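Local coordinates for nitrite oxidoreductase subunit B (PDB 7B04), which probably carries electrons from nitrite oxidation in the catalytic subunit toward a heme b through three [4Fe-4S] clusters and one [3Fe-4S] cluster, at residues A[35-39]-A[61-65]. Sequence-based numbering, arbitrary orientation.
Sequences CIACQ and NNVET. With SF4 (iron/sulfur cluster), chain B.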
# COMPACT_ATOMS: atom_id res chain seq x y z
N CYS A 35 -3.57 14.20 1.02
CA CYS A 35 -2.64 13.08 0.86
C CYS A 35 -3.07 11.88 1.69
O CYS A 35 -3.69 12.01 2.75
CB CYS A 35 -1.23 13.50 1.24
SG CYS A 35 0.05 12.29 0.80
N ILE A 36 -2.71 10.69 1.20
CA ILE A 36 -3.08 9.42 1.81
C ILE A 36 -1.87 8.58 2.17
O ILE A 36 -2.03 7.49 2.73
CB ILE A 36 -4.04 8.63 0.91
CG1 ILE A 36 -3.40 8.38 -0.45
CG2 ILE A 36 -5.36 9.37 0.75
CD1 ILE A 36 -4.30 7.65 -1.42
N ALA A 37 -0.66 9.04 1.86
CA ALA A 37 0.58 8.29 2.06
C ALA A 37 0.58 6.96 1.32
O ALA A 37 1.17 5.98 1.78
CB ALA A 37 0.87 8.07 3.55
N CYS A 38 -0.07 6.90 0.16
CA CYS A 38 -0.11 5.66 -0.61
C CYS A 38 1.24 5.33 -1.24
O CYS A 38 1.41 4.20 -1.71
CB CYS A 38 -1.18 5.74 -1.69
SG CYS A 38 -0.88 6.99 -2.95
N GLN A 39 2.18 6.27 -1.26
CA GLN A 39 3.51 6.07 -1.85
C GLN A 39 3.42 5.61 -3.30
O GLN A 39 4.33 4.95 -3.80
CB GLN A 39 4.34 5.09 -1.02
CG GLN A 39 4.26 5.29 0.49
CD GLN A 39 5.16 6.41 0.98
OE1 GLN A 39 6.13 6.78 0.32
NE2 GLN A 39 4.85 6.94 2.16
N ASN A 61 11.82 9.91 -4.57
CA ASN A 61 10.53 10.40 -4.05
C ASN A 61 10.19 9.52 -2.86
O ASN A 61 10.29 8.32 -2.99
CB ASN A 61 9.42 10.39 -5.08
CG ASN A 61 8.09 10.84 -4.52
OD1 ASN A 61 7.69 11.97 -4.69
ND2 ASN A 61 7.38 9.96 -3.84
N ASN A 62 9.96 10.15 -1.72
CA ASN A 62 9.53 9.46 -0.49
C ASN A 62 8.47 10.31 0.16
O ASN A 62 8.56 11.49 0.06
CB ASN A 62 10.68 9.20 0.48
CG ASN A 62 11.03 10.37 1.36
OD1 ASN A 62 11.55 11.35 0.88
ND2 ASN A 62 10.81 10.26 2.64
N VAL A 63 7.46 9.67 0.75
CA VAL A 63 6.43 10.35 1.55
C VAL A 63 6.64 9.84 2.97
O VAL A 63 6.67 8.67 3.16
CB VAL A 63 5.01 10.06 1.04
CG1 VAL A 63 3.98 10.82 1.83
CG2 VAL A 63 4.91 10.42 -0.41
N GLU A 64 6.81 10.75 3.90
CA GLU A 64 7.16 10.44 5.28
C GLU A 64 6.09 10.97 6.22
O GLU A 64 5.47 12.01 5.98
CB GLU A 64 8.52 11.01 5.65
CG GLU A 64 8.65 12.50 5.46
CD GLU A 64 10.09 12.95 5.38
OE1 GLU A 64 10.96 12.09 5.13
OE2 GLU A 64 10.35 14.15 5.57
N THR A 65 5.87 10.22 7.30
CA THR A 65 4.87 10.55 8.31
C THR A 65 5.49 11.49 9.34
O THR A 65 6.30 11.07 10.17
CB THR A 65 4.35 9.28 8.98
OG1 THR A 65 3.52 8.56 8.07
CG2 THR A 65 3.56 9.63 10.23
FE1 SF4 B . -0.29 9.14 -2.54
FE2 SF4 B . 2.14 10.25 -3.13
FE3 SF4 B . 0.53 11.41 -1.25
FE4 SF4 B . -0.16 11.52 -3.90
S1 SF4 B . 1.67 12.47 -2.92
S2 SF4 B . -1.53 11.02 -2.14
S3 SF4 B . 0.59 9.49 -4.61
S4 SF4 B . 1.50 9.35 -1.14
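The side-chain amide of Gln39, in the cysteine-rich loop that binds a [4Fe-4S] cluster, pairs with the backbone of Val63 on strand 62-66, making a buried pair of hydrogen bonds beside the cluster. The loop belongs to a ferredoxin-type CxxCxxC motif: Cys35 SG binds FE3 and Cys38 SG binds FE1, each at 2.3 Å, while Cys41 and Cys262 complete the site. Gln39 holds the N-cap position of helix 40-46. Glutamine suits the contact with the strand because one planar amide carries both a donor and an acceptor for the N-H and C=O of a single residue. Val63 N donates to Gln39 OE1 at 3.2 Å, and Gln39 NE2 donates to Val63 O at 2.7 Å in a nearly straight bond (167°). That oxygen lies close to the plane of the glutamine amide, yet NE2 stands above the carbonyl plane of Val63. With CG anti to its own carbonyl carbon (chi1 -43°) and the chain bent at chi2, the glutamine folds its amide across to the strand. Thr42 also hydrogen-bonds OE1, which fixes the rotation of the amide further. Val63, branched and apolar, turns its side chain toward the loop: CB lies against the Gln39 amide, CG2 reaches S4 of the cluster at 3.6 Å, and CG1 packs near Cys35 SG and on Ala37 (CA to CG1 4.2 Å), a small residue that allows the close approach. Backbone bonds from Asn62 and Glu64 tie the same strand to strand 169-173. Were an alanine here instead of Gln39, the buried N-H and C=O of Val63, like the Thr42 hydroxyl, would probably be left short of a partner. The amide pairing and the methyls of Val63 together hold the cluster loop to the strand and probably help keep water from S4, consistent with a site for electron transfer.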